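PDB 6LKK: ABC transporter, solute-binding protein from Staphylococcus aureus, which binds glucose 6-phosphate in the cleft of a periplasmic-binding-protein fold and probably serves as the sensor component that passes this signal to a two-component system. Local coordinates for residues 81-86 / 255-260; 93-98 / 241-246; 126-131 / 181-186; 103-108 / 199-204. All blocks are in the same frame, centred on the assembly; numbering follows the deposited sequence.

Interaction 1 (81-86 / 255-260); sequences QLEDYR and IRKDVS
Ile255 and Gln81 meet where two loops are joined by a single bridge between Gln81 and Arg256. The CG1 branch of Ile255 stands anti to its own backbone N (chi1 -169°), which carries it against the carboxamide of Gln81, CG1 to CD 3.5 Å, while CG2 of Ile255 lies beside NE2 of Gln81. The chain of Gln81 is extended beyond CG, and its NE2 makes a weak bond to Ser94 O. Beyond CG1, the CD1 methyl of Ile255 reaches CB of Tyr85 at 3.7 Å. The tyrosine ring leads off toward Leu213 and Val215 of strand 213-221, while Gln81, Leu82 and Ile255 touch strand 92-105; the two loops thus pack on neighbouring strands of the solute-binding-protein sheet. Between the backbones, Leu82 N gives a nearly straight bond to Ile255 O, 2.8 Å. At the solvent side Lys257 runs past the Gln81 carbonyl, bends at chi3 (137°) and brings NZ to Glu83 OE1 at 2.8 Å, meeting the carboxylate from above its plane. Arg86 turns NE and NH2 side-on to one atom, Gln81 O, with that oxygen in the guanidinium plane; Arg86 NH2 to Gln81 O is 3.0 Å. Glu83 OE2 sits over a face of this guanidinium as a long charge-only pair. Glu83 thus lies near both cations, which probably eases the approach of Arg86 NH2 to Lys257 NZ at 4.0 Å.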
loop_
_atom_site.group_PDB
_atom_site.type_symbol
_atom_site.label_atom_id
_atom_site.label_comp_id
_atom_site.label_asym_id
_atom_site.label_seq_id
_atom_site.Cartn_x
_atom_site.Cartn_y
_atom_site.Cartn_z
ATOM N N GLN A 81 -7.618 -16.176 7.747
ATOM C CA GLN A 81 -7.546 -14.737 7.555
ATOM C C GLN A 81 -8.817 -14.049 8.032
ATOM O O GLN A 81 -9.896 -14.646 8.077
ATOM C CB GLN A 81 -7.299 -14.407 6.084
ATOM C CG GLN A 81 -5.941 -14.857 5.603
ATOM C CD GLN A 81 -5.638 -14.406 4.194
ATOM O OE1 GLN A 81 -6.527 -13.962 3.465
ATOM N NE2 GLN A 81 -4.375 -14.514 3.802
ATOM N N LEU A 82 -8.668 -12.777 8.394
ATOM C CA LEU A 82 -9.804 -11.958 8.791
ATOM C C LEU A 82 -10.914 -12.051 7.753
ATOM O O LEU A 82 -10.671 -11.931 6.549
ATOM C CB LEU A 82 -9.355 -10.508 8.976
ATOM C CG LEU A 82 -8.388 -10.303 10.145
ATOM C CD1 LEU A 82 -7.717 -8.942 10.068
ATOM C CD2 LEU A 82 -9.116 -10.471 11.473
ATOM N N GLU A 83 -12.142 -12.253 8.236
ATOM C CA GLU A 83 -13.255 -12.589 7.352
ATOM C C GLU A 83 -13.517 -11.488 6.331
ATOM O O GLU A 83 -13.893 -11.769 5.186
ATOM C CB GLU A 83 -14.515 -12.847 8.181
ATOM C CG GLU A 83 -14.347 -13.861 9.315
ATOM C CD GLU A 83 -14.708 -15.277 8.911
ATOM O OE1 GLU A 83 -14.722 -16.159 9.796
ATOM O OE2 GLU A 83 -14.980 -15.512 7.716
ATOM N N ASP A 84 -13.331 -10.228 6.722
ATOM C CA ASP A 84 -13.727 -9.110 5.874
ATOM C C ASP A 84 -12.726 -8.794 4.770
ATOM O O ASP A 84 -13.066 -8.034 3.857
ATOM C CB ASP A 84 -13.933 -7.853 6.723
ATOM C CG ASP A 84 -15.115 -7.969 7.662
ATOM O OD1 ASP A 84 -16.055 -8.727 7.347
ATOM O OD2 ASP A 84 -15.107 -7.295 8.714
ATOM N N TYR A 85 -11.510 -9.346 4.820
ATOM C CA TYR A 85 -10.434 -8.890 3.946
ATOM C C TYR A 85 -9.815 -10.016 3.126
ATOM O O TYR A 85 -8.695 -9.872 2.630
ATOM C CB TYR A 85 -9.362 -8.182 4.775
ATOM C CG TYR A 85 -9.931 -7.062 5.610
ATOM C CD1 TYR A 85 -10.481 -5.941 5.010
ATOM C CD2 TYR A 85 -9.924 -7.127 6.997
ATOM C CE1 TYR A 85 -11.007 -4.915 5.761
ATOM C CE2 TYR A 85 -10.449 -6.101 7.761
ATOM C CZ TYR A 85 -10.989 -4.998 7.134
ATOM O OH TYR A 85 -11.515 -3.970 7.882
ATOM N N ARG A 86 -10.523 -11.126 2.950
ATOM C CA ARG A 86 -10.027 -12.186 2.085
ATOM C C ARG A 86 -10.173 -11.792 0.623
ATOM O O ARG A 86 -11.181 -11.207 0.214
ATOM C CB ARG A 86 -10.778 -13.486 2.360
ATOM C CG ARG A 86 -10.507 -14.041 3.735
ATOM C CD ARG A 86 -11.405 -15.206 4.062
ATOM N NE ARG A 86 -11.267 -15.593 5.460
ATOM C CZ ARG A 86 -11.706 -16.738 5.969
ATOM N NH1 ARG A 86 -12.311 -17.626 5.191
ATOM N NH2 ARG A 86 -11.532 -16.997 7.256
ATOM N N ILE A 255 -3.067 -9.884 8.310
ATOM C CA ILE A 255 -4.268 -10.400 7.662
ATOM C C ILE A 255 -4.882 -11.568 8.419
ATOM O O ILE A 255 -6.000 -11.979 8.093
ATOM C CB ILE A 255 -3.923 -10.814 6.218
ATOM C CG1 ILE A 255 -5.181 -11.109 5.392
ATOM C CG2 ILE A 255 -2.986 -12.022 6.208
ATOM C CD1 ILE A 255 -6.100 -9.918 5.205
ATOM N N ARG A 256 -4.197 -12.098 9.430
ATOM C CA ARG A 256 -4.612 -13.326 10.093
ATOM C C ARG A 256 -5.391 -13.043 11.374
ATOM O O ARG A 256 -5.150 -12.054 12.070
ATOM C CB ARG A 256 -3.398 -14.195 10.423
ATOM C CG ARG A 256 -2.658 -14.726 9.208
ATOM C CD ARG A 256 -1.477 -15.588 9.636
ATOM N NE ARG A 256 -1.892 -16.795 10.352
ATOM C CZ ARG A 256 -1.921 -18.025 9.842
ATOM N NH1 ARG A 256 -1.554 -18.261 8.589
ATOM N NH2 ARG A 256 -2.320 -19.033 10.600
ATOM N N LYS A 257 -6.322 -13.952 11.684
ATOM C CA LYS A 257 -7.086 -13.870 12.926
ATOM C C LYS A 257 -6.233 -14.192 14.145
ATOM O O LYS A 257 -6.491 -13.667 15.234
ATOM C CB LYS A 257 -8.270 -14.839 12.882
ATOM C CG LYS A 257 -9.303 -14.577 11.803
ATOM C CD LYS A 257 -10.138 -15.831 11.570
ATOM C CE LYS A 257 -11.617 -15.528 11.430
ATOM N NZ LYS A 257 -12.393 -16.775 11.167
ATOM N N ASP A 258 -5.234 -15.064 13.995
ATOM C CA ASP A 258 -4.473 -15.592 15.120
ATOM C C ASP A 258 -3.166 -14.840 15.343
ATOM O O ASP A 258 -2.191 -15.417 15.836
ATOM C CB ASP A 258 -4.199 -17.085 14.925
ATOM C CG ASP A 258 -3.479 -17.388 13.624
ATOM O OD1 ASP A 258 -3.191 -16.444 12.863
ATOM O OD2 ASP A 258 -3.206 -18.578 13.358
ATOM N N VAL A 259 -3.135 -13.555 15.002
ATOM C CA VAL A 259 -1.949 -12.724 15.153
ATOM C C VAL A 259 -2.328 -11.473 15.932
ATOM O O VAL A 259 -3.418 -10.918 15.746
ATOM C CB VAL A 259 -1.337 -12.359 13.785
ATOM C CG1 VAL A 259 -0.238 -11.310 13.934
ATOM C CG2 VAL A 259 -0.790 -13.609 13.114
ATOM N N SER A 260 -1.418 -11.027 16.795
ATOM C CA SER A 260 -1.670 -9.870 17.641
ATOM C C SER A 260 -2.027 -8.643 16.812
ATOM O O SER A 260 -1.647 -8.515 15.644
ATOM C CB SER A 260 -0.439 -9.550 18.490
ATOM O OG SER A 260 -0.103 -10.626 19.339
#

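Interaction 2 (93-98 / 241-246); sequences TSFLLM and SVQQRL
Gln243 of helix 240-250 reaches across to Phe95 on strand 92-105, at a classic beta bulge in which Phe95 and Leu96 both face Asp216, a residue of the glucose 6-phosphate site. The strand and helix segments run nearly parallel, at 17°, with axes 10.6 Å apart, so long side chains must bridge the gap. Gln243 does so with a bend at chi2 (-91°); its amide stands 79° from the plane of the Phe95 ring. Its NE2 donates to Phe95 O at 2.9 Å, a bond tilted from both the carbonyl and the amide plane. The same NE2 also donates to Leu237 O, and OE1 accepts from Ser254 OG and Ile255 N, so both ends of this buried amide are engaged and its rotation is fixed. Leu96 and Gln243 run antiparallel alongside one another, with CD2 of Leu96 3.8 Å from OE1 of Gln243. Within the strand, CG of Leu96 lies off-centre over one face of the Phe95 ring. On the helix, Leu246 lies roughly perpendicular to Phe95, and its CD1 methyl stands 4.0 Å from CZ of the ring.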
loop_
_atom_site.group_PDB
_atom_site.type_symbol
_atom_site.label_atom_id
_atom_site.label_comp_id
_atom_site.label_asym_id
_atom_site.label_seq_id
_atom_site.Cartn_x
_atom_site.Cartn_y
_atom_site.Cartn_z
ATOM N N THR A 93 -3.555 -13.723 -2.946
ATOM C CA THR A 93 -3.735 -14.016 -1.531
ATOM C C THR A 93 -3.538 -12.726 -0.747
ATOM O O THR A 93 -2.537 -12.030 -0.938
ATOM C CB THR A 93 -2.732 -15.070 -1.053
ATOM O OG1 THR A 93 -2.882 -16.271 -1.819
ATOM C CG2 THR A 93 -2.924 -15.386 0.429
ATOM N N SER A 94 -4.485 -12.403 0.127
ATOM C CA SER A 94 -4.321 -11.223 0.966
ATOM C C SER A 94 -3.135 -11.413 1.905
ATOM O O SER A 94 -2.877 -12.518 2.390
ATOM C CB SER A 94 -5.597 -10.952 1.758
ATOM O OG SER A 94 -6.655 -10.601 0.880
ATOM N N PHE A 95 -2.411 -10.316 2.154
ATOM C CA PHE A 95 -1.131 -10.367 2.853
ATOM C C PHE A 95 -1.086 -9.444 4.066
ATOM O O PHE A 95 -0.711 -9.878 5.160
ATOM C CB PHE A 95 -0.006 -10.014 1.877
ATOM C CG PHE A 95 1.330 -9.796 2.533
ATOM C CD1 PHE A 95 1.883 -10.765 3.355
ATOM C CD2 PHE A 95 2.041 -8.624 2.312
ATOM C CE1 PHE A 95 3.108 -10.570 3.954
ATOM C CE2 PHE A 95 3.269 -8.422 2.908
ATOM C CZ PHE A 95 3.806 -9.396 3.728
ATOM N N LEU A 96 -1.446 -8.173 3.887
ATOM C CA LEU A 96 -1.401 -7.197 4.969
ATOM C C LEU A 96 -2.516 -6.183 4.774
ATOM O O LEU A 96 -3.020 -5.990 3.665
ATOM C CB LEU A 96 -0.057 -6.459 5.032
ATOM C CG LEU A 96 1.185 -7.170 5.573
ATOM C CD1 LEU A 96 2.360 -6.205 5.520
ATOM C CD2 LEU A 96 0.983 -7.687 6.993
ATOM N N LEU A 97 -2.888 -5.530 5.870
ATOM C CA LEU A 97 -3.808 -4.402 5.844
ATOM C C LEU A 97 -3.000 -3.122 6.006
ATOM O O LEU A 97 -2.228 -2.991 6.960
ATOM C CB LEU A 97 -4.849 -4.513 6.958
ATOM C CG LEU A 97 -5.623 -5.832 7.007
ATOM C CD1 LEU A 97 -6.555 -5.854 8.201
ATOM C CD2 LEU A 97 -6.398 -6.048 5.720
ATOM N N MET A 98 -3.168 -2.189 5.073
ATOM C CA MET A 98 -2.372 -0.962 5.053
ATOM C C MET A 98 -3.293 0.245 4.976
ATOM O O MET A 98 -3.797 0.577 3.888
ATOM C CB MET A 98 -1.395 -0.958 3.885
ATOM C CG MET A 98 -0.365 0.157 3.960
ATOM S SD MET A 98 0.819 -0.085 5.290
ATOM C CE MET A 98 1.767 -1.438 4.606
ATOM N N SER A 241 3.626 -17.126 12.279
ATOM C CA SER A 241 4.836 -16.656 12.951
ATOM C C SER A 241 5.449 -15.472 12.215
ATOM O O SER A 241 5.934 -14.528 12.846
ATOM C CB SER A 241 5.848 -17.794 13.090
ATOM O OG SER A 241 6.309 -18.241 11.830
ATOM N N VAL A 242 5.423 -15.492 10.882
ATOM C CA VAL A 242 5.996 -14.390 10.119
ATOM C C VAL A 242 5.113 -13.151 10.222
ATOM O O VAL A 242 5.609 -12.033 10.401
ATOM C CB VAL A 242 6.217 -14.818 8.657
ATOM C CG1 VAL A 242 6.637 -13.638 7.795
ATOM C CG2 VAL A 242 7.262 -15.922 8.594
ATOM N N GLN A 243 3.794 -13.327 10.114
ATOM C CA GLN A 243 2.883 -12.201 10.296
ATOM C C GLN A 243 3.042 -11.596 11.686
ATOM O O GLN A 243 3.016 -10.370 11.848
ATOM C CB GLN A 243 1.443 -12.656 10.067
ATOM C CG GLN A 243 1.117 -13.000 8.618
ATOM C CD GLN A 243 0.589 -11.817 7.830
ATOM O OE1 GLN A 243 -0.246 -11.053 8.316
ATOM N NE2 GLN A 243 1.073 -11.662 6.601
ATOM N N GLN A 244 3.212 -12.446 12.701
ATOM C CA GLN A 244 3.418 -11.963 14.063
ATOM C C GLN A 244 4.705 -11.152 14.164
ATOM O O GLN A 244 4.754 -10.137 14.874
ATOM C CB GLN A 244 3.443 -13.152 15.024
ATOM C CG GLN A 244 3.615 -12.796 16.491
ATOM C CD GLN A 244 2.375 -12.166 17.102
ATOM O OE1 GLN A 244 1.252 -12.459 16.702
ATOM N NE2 GLN A 244 2.578 -11.298 18.082
ATOM N N ARG A 245 5.755 -11.579 13.457
ATOM C CA ARG A 245 7.007 -10.828 13.454
ATOM C C ARG A 245 6.825 -9.455 12.823
ATOM O O ARG A 245 7.386 -8.464 13.304
ATOM C CB ARG A 245 8.090 -11.611 12.711
ATOM C CG ARG A 245 8.772 -12.700 13.524
ATOM C CD ARG A 245 9.803 -13.424 12.673
ATOM N NE ARG A 245 9.460 -14.831 12.481
ATOM C CZ ARG A 245 9.831 -15.565 11.435
ATOM N NH1 ARG A 245 10.553 -15.034 10.455
ATOM N NH2 ARG A 245 9.467 -16.837 11.363
ATOM N N LEU A 246 6.057 -9.374 11.733
ATOM C CA LEU A 246 5.824 -8.086 11.088
ATOM C C LEU A 246 5.021 -7.157 11.989
ATOM O O LEU A 246 5.286 -5.951 12.043
ATOM C CB LEU A 246 5.112 -8.292 9.751
ATOM C CG LEU A 246 5.941 -8.974 8.660
ATOM C CD1 LEU A 246 5.070 -9.356 7.474
ATOM C CD2 LEU A 246 7.075 -8.060 8.213
#

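Interaction 3 (126-131 / 181-186); sequences KGKIAY and KYYAGL
Lys128 and Tyr183 open a parallel pairing of strands 129-132 and 184-188, neighbours in the mixed sheet of this solute-binding-protein fold; strand 129-132 lies between 165-167 and 184-188, all parallel, and helix 170-178 carries the chain from 165-167 to 184-188. Three backbone bonds join the two segments. Lys128 O, just ahead of the strand, accepts from Tyr183 N at 2.9 Å. One step on, Ala184 O receives Ala130 N at 3.0 Å, and it also takes a CA-H contact from Ile129. Ala130 returns the exchange through its carbonyl, which binds Leu186 N at 2.9 Å and is approached by Gly185 CA as well. Ala130 therefore spends both its N-H and its C=O on strand 184-188, while Ile129 and Tyr131 bond with their backbones to strand 165-167. Tyr183 O, in turn, serves Asn105 N, and Tyr131 OH pairs with Gln166 NE2. Apolar groups cover these bonds on both faces of the sheet. Where Ile129 and Ala184 point, CD1 of Ile129 rests on CB of Ala184, 3.7 Å away. The extended Lys128 chain runs beside the Tyr183 ring, CD 3.9 Å from CE1. On the face of Ala130, the ring of Tyr182 is held between two partners: Lys181 CG lies off-centre over one face, and the Ala130 methyl covers the other in a CH-pi contact, its CB 3.8 Å from the ring centroid and 14° off the normal.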
loop_
_atom_site.group_PDB
_atom_site.type_symbol
_atom_site.label_atom_id
_atom_site.label_comp_id
_atom_site.label_asym_id
_atom_site.label_seq_id
_atom_site.Cartn_x
_atom_site.Cartn_y
_atom_site.Cartn_z
ATOM N N LYS A 126 -2.380 25.865 0.059
ATOM C CA LYS A 126 -2.398 25.701 -1.388
ATOM C C LYS A 126 -0.983 25.573 -1.933
ATOM O O LYS A 126 -0.095 26.358 -1.586
ATOM C CB LYS A 126 -3.107 26.877 -2.055
ATOM C CG LYS A 126 -3.168 26.750 -3.569
ATOM C CD LYS A 126 -4.269 27.602 -4.164
ATOM C CE LYS A 126 -4.165 27.653 -5.682
ATOM N NZ LYS A 126 -4.380 26.325 -6.316
ATOM N N GLY A 127 -0.777 24.579 -2.795
ATOM C CA GLY A 127 0.528 24.319 -3.364
ATOM C C GLY A 127 1.562 23.799 -2.392
ATOM O O GLY A 127 2.710 23.582 -2.795
ATOM N N LYS A 128 1.198 23.588 -1.128
ATOM C CA LYS A 128 2.118 23.095 -0.112
ATOM C C LYS A 128 1.732 21.702 0.371
ATOM O O LYS A 128 2.171 21.272 1.442
ATOM C CB LYS A 128 2.178 24.083 1.053
ATOM C CG LYS A 128 2.572 25.488 0.611
ATOM C CD LYS A 128 2.740 26.442 1.781
ATOM C CE LYS A 128 3.127 27.830 1.295
ATOM N NZ LYS A 128 3.511 28.737 2.412
ATOM N N ILE A 129 0.923 20.993 -0.414
ATOM C CA ILE A 129 0.501 19.626 -0.137
ATOM C C ILE A 129 0.955 18.759 -1.301
ATOM O O ILE A 129 0.933 19.203 -2.453
ATOM C CB ILE A 129 -1.030 19.532 0.037
ATOM C CG1 ILE A 129 -1.529 20.599 1.014
ATOM C CG2 ILE A 129 -1.435 18.133 0.487
ATOM C CD1 ILE A 129 -0.898 20.522 2.386
ATOM N N ALA A 130 1.355 17.522 -1.006
ATOM C CA ALA A 130 1.878 16.621 -2.024
ATOM C C ALA A 130 1.123 15.297 -2.029
ATOM O O ALA A 130 0.595 14.855 -1.006
ATOM C CB ALA A 130 3.371 16.349 -1.815
ATOM N N TYR A 131 1.082 14.673 -3.204
ATOM C CA TYR A 131 0.552 13.326 -3.366
ATOM C C TYR A 131 1.251 12.692 -4.559
ATOM O O TYR A 131 1.938 13.369 -5.326
ATOM C CB TYR A 131 -0.970 13.328 -3.550
ATOM C CG TYR A 131 -1.444 13.915 -4.863
ATOM C CD1 TYR A 131 -1.387 15.282 -5.097
ATOM C CD2 TYR A 131 -1.959 13.101 -5.861
ATOM C CE1 TYR A 131 -1.823 15.821 -6.294
ATOM C CE2 TYR A 131 -2.399 13.630 -7.059
ATOM C CZ TYR A 131 -2.329 14.989 -7.270
ATOM O OH TYR A 131 -2.770 15.510 -8.468
ATOM N N LYS A 181 9.737 20.159 2.962
ATOM C CA LYS A 181 9.448 20.789 1.679
ATOM C C LYS A 181 7.954 21.000 1.481
ATOM O O LYS A 181 7.554 21.897 0.732
ATOM C CB LYS A 181 10.021 19.947 0.537
ATOM C CG LYS A 181 9.846 20.584 -0.834
ATOM C CD LYS A 181 10.451 19.728 -1.931
ATOM C CE LYS A 181 10.319 20.405 -3.284
ATOM N NZ LYS A 181 10.825 19.552 -4.392
ATOM N N TYR A 182 7.123 20.191 2.137
ATOM C CA TYR A 182 5.679 20.337 2.080
ATOM C C TYR A 182 5.113 20.297 3.490
ATOM O O TYR A 182 5.673 19.657 4.384
ATOM C CB TYR A 182 5.025 19.234 1.236
ATOM C CG TYR A 182 5.441 19.239 -0.216
ATOM C CD1 TYR A 182 4.928 20.177 -1.103
ATOM C CD2 TYR A 182 6.342 18.303 -0.699
ATOM C CE1 TYR A 182 5.307 20.181 -2.432
ATOM C CE2 TYR A 182 6.727 18.302 -2.026
ATOM C CZ TYR A 182 6.207 19.242 -2.887
ATOM O OH TYR A 182 6.588 19.243 -4.209
ATOM N N TYR A 183 3.987 20.986 3.676
ATOM C CA TYR A 183 3.311 20.974 4.966
ATOM C C TYR A 183 2.644 19.633 5.238
ATOM O O TYR A 183 2.552 19.213 6.398
ATOM C CB TYR A 183 2.272 22.094 5.022
ATOM C CG TYR A 183 2.845 23.444 5.378
ATOM C CD1 TYR A 183 3.926 23.970 4.682
ATOM C CD2 TYR A 183 2.300 24.198 6.407
ATOM C CE1 TYR A 183 4.451 25.206 5.006
ATOM C CE2 TYR A 183 2.816 25.435 6.738
ATOM C CZ TYR A 183 3.890 25.934 6.034
ATOM O OH TYR A 183 4.408 27.167 6.361
ATOM N N ALA A 184 2.173 18.953 4.199
ATOM C CA ALA A 184 1.463 17.698 4.386
ATOM C C ALA A 184 1.445 16.939 3.069
ATOM O O ALA A 184 1.736 17.492 2.007
ATOM C CB ALA A 184 0.037 17.931 4.904
ATOM N N GLY A 185 1.102 15.656 3.155
ATOM C CA GLY A 185 1.066 14.820 1.970
ATOM C C GLY A 185 0.198 13.599 2.180
ATOM O O GLY A 185 -0.197 13.271 3.300
ATOM N N LEU A 186 -0.087 12.923 1.068
ATOM C CA LEU A 186 -0.901 11.714 1.066
ATOM C C LEU A 186 0.016 10.501 0.961
ATOM O O LEU A 186 0.708 10.324 -0.047
ATOM C CB LEU A 186 -1.905 11.742 -0.085
ATOM C CG LEU A 186 -2.870 12.929 -0.114
ATOM C CD1 LEU A 186 -3.951 12.678 -1.149
ATOM C CD2 LEU A 186 -3.492 13.196 1.248
#

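Interaction 4 (103-108 / 199-204); sequences VVNSDL and GYPVSI
An antiparallel strand pair that ends in an Asx turn joins Val104 to Ser203 at the far end of strand 92-105. Val104 and Ser203 form the hydrogen-bonded pair: Val104 N donates to Ser203 O at 2.9 Å, and Ser203 N returns a nearly straight bond to Val104 O at 2.8 Å. Val103 with Ile204 and Asn105 with Val202 are the non-hydrogen-bonded pairs on either side. Strand 202-205 is thereby added to the mixed sheet of the solute-binding-protein fold, beside the long strand. Where the pairing ends, Pro201 centres an inverse gamma turn, and its carbonyl O takes Ser106 N at 2.8 Å from well above the carbonyl plane. A chi1 of -178° swings the Asn105 amide away from its backbone N and alongside Pro201. Asn105 OD1 accepts Asp107 N and Leu108 N from opposite faces of the amide plane, at 2.8 Å for Asp107 N, while ND2 goes to Val177 O. Asp107 lies across the proline, with CG of Asp107 3.6 Å from CB of Pro201. Ser106 OG comes within 3.4 Å of Pro201 CB and shares a water with Val202 O, the water's bond to that carbonyl being weak.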
loop_
_atom_site.group_PDB
_atom_site.type_symbol
_atom_site.label_atom_id
_atom_site.label_comp_id
_atom_site.label_asym_id
_atom_site.label_seq_id
_atom_site.Cartn_x
_atom_site.Cartn_y
_atom_site.Cartn_z
ATOM N N VAL A 103 0.051 12.653 6.072
ATOM C CA VAL A 103 1.217 12.966 6.887
ATOM C C VAL A 103 1.386 14.476 6.919
ATOM O O VAL A 103 1.244 15.152 5.894
ATOM C CB VAL A 103 2.491 12.268 6.374
ATOM C CG1 VAL A 103 2.402 10.769 6.648
ATOM C CG2 VAL A 103 2.712 12.547 4.894
ATOM N N VAL A 104 1.670 15.000 8.106
ATOM C CA VAL A 104 1.782 16.431 8.348
ATOM C C VAL A 104 3.144 16.701 8.964
ATOM O O VAL A 104 3.595 15.954 9.836
ATOM C CB VAL A 104 0.655 16.928 9.278
ATOM C CG1 VAL A 104 0.797 18.423 9.546
ATOM C CG2 VAL A 104 -0.707 16.607 8.682
ATOM N N ASN A 105 3.802 17.763 8.508
ATOM C CA ASN A 105 5.055 18.180 9.127
ATOM C C ASN A 105 4.714 19.000 10.363
ATOM O O ASN A 105 4.128 20.083 10.258
ATOM C CB ASN A 105 5.922 18.968 8.149
ATOM C CG ASN A 105 7.253 19.376 8.758
ATOM O OD1 ASN A 105 7.293 20.052 9.787
ATOM N ND2 ASN A 105 8.348 18.938 8.147
ATOM N N SER A 106 5.070 18.476 11.534
ATOM C CA SER A 106 4.668 19.073 12.799
ATOM C C SER A 106 5.543 20.250 13.212
ATOM O O SER A 106 5.196 20.947 14.171
ATOM C CB SER A 106 4.677 18.005 13.896
ATOM O OG SER A 106 5.934 17.356 13.968
ATOM N N ASP A 107 6.659 20.489 12.523
ATOM C CA ASP A 107 7.435 21.704 12.747
ATOM C C ASP A 107 6.933 22.872 11.912
ATOM O O ASP A 107 7.036 24.024 12.348
ATOM C CB ASP A 107 8.918 21.457 12.446
ATOM C CG ASP A 107 9.656 20.818 13.609
ATOM O OD1 ASP A 107 9.048 20.662 14.690
ATOM O OD2 ASP A 107 10.848 20.475 13.445
ATOM N N LEU A 108 6.385 22.604 10.727
ATOM C CA LEU A 108 5.815 23.651 9.889
ATOM C C LEU A 108 4.358 23.936 10.214
ATOM O O LEU A 108 3.879 25.043 9.943
ATOM C CB LEU A 108 5.919 23.262 8.412
ATOM C CG LEU A 108 7.329 23.103 7.843
ATOM C CD1 LEU A 108 7.263 22.519 6.446
ATOM C CD2 LEU A 108 8.052 24.440 7.833
ATOM N N GLY A 199 12.748 10.012 13.807
ATOM C CA GLY A 199 12.808 11.272 14.515
ATOM C C GLY A 199 12.366 12.482 13.728
ATOM O O GLY A 199 12.473 13.604 14.243
ATOM N N TYR A 200 11.865 12.304 12.512
ATOM C CA TYR A 200 11.452 13.447 11.720
ATOM C C TYR A 200 10.143 14.016 12.266
ATOM O O TYR A 200 9.346 13.290 12.869
ATOM C CB TYR A 200 11.294 13.055 10.256
ATOM C CG TYR A 200 12.617 12.783 9.585
ATOM C CD1 TYR A 200 13.242 11.551 9.718
ATOM C CD2 TYR A 200 13.252 13.766 8.834
ATOM C CE1 TYR A 200 14.457 11.300 9.115
ATOM C CE2 TYR A 200 14.469 13.520 8.226
ATOM C CZ TYR A 200 15.065 12.286 8.371
ATOM O OH TYR A 200 16.277 12.030 7.771
ATOM N N PRO A 201 9.909 15.322 12.090
ATOM C CA PRO A 201 8.688 15.972 12.613
ATOM C C PRO A 201 7.461 15.647 11.765
ATOM O O PRO A 201 6.955 16.451 10.988
ATOM C CB PRO A 201 9.055 17.457 12.558
ATOM C CG PRO A 201 10.014 17.556 11.421
ATOM C CD PRO A 201 10.813 16.288 11.439
ATOM N N VAL A 202 6.972 14.419 11.938
ATOM C CA VAL A 202 5.896 13.853 11.133
ATOM C C VAL A 202 4.748 13.466 12.055
ATOM O O VAL A 202 4.949 12.735 13.033
ATOM C CB VAL A 202 6.377 12.629 10.330
ATOM C CG1 VAL A 202 5.199 11.877 9.707
ATOM C CG2 VAL A 202 7.351 13.058 9.244
ATOM N N SER A 203 3.551 13.951 11.736
ATOM C CA SER A 203 2.320 13.525 12.385
ATOM C C SER A 203 1.504 12.684 11.413
ATOM O O SER A 203 1.413 13.002 10.222
ATOM C CB SER A 203 1.491 14.723 12.855
ATOM O OG SER A 203 2.121 15.392 13.933
ATOM N N ILE A 204 0.904 11.616 11.928
ATOM C CA ILE A 204 0.102 10.694 11.131
ATOM C C ILE A 204 -1.364 11.003 11.396
ATOM O O ILE A 204 -1.808 11.008 12.552
ATOM C CB ILE A 204 0.441 9.233 11.464
ATOM C CG1 ILE A 204 1.936 8.984 11.225
ATOM C CG2 ILE A 204 -0.402 8.282 10.625
ATOM C CD1 ILE A 204 2.437 7.644 11.717
HETATM O O HOH W 1 5.545 14.981 15.230
#

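From the N terminus, the chain first passes 81-86, whose partner 255-260 arrives only after the other three contacts are complete, so interaction 1 closes the outermost loop. Inside it, interaction 2 ties strand 92-105 to helix 240-250. Interaction 4 joins the later part of that strand to 199-204, and interaction 3, pairing 126-131 with 181-186, is innermost; the four nest without crossing. Interactions 1 and 2 touch, through Tyr85 O and Ser94 OG among others. Interactions 3 and 4 touch where strand 184-188 lies beside strand 92-105. Strand 92-105 thus links the two pairs; the centre of either contact in one lies about 27 to 34 Å from those in the other.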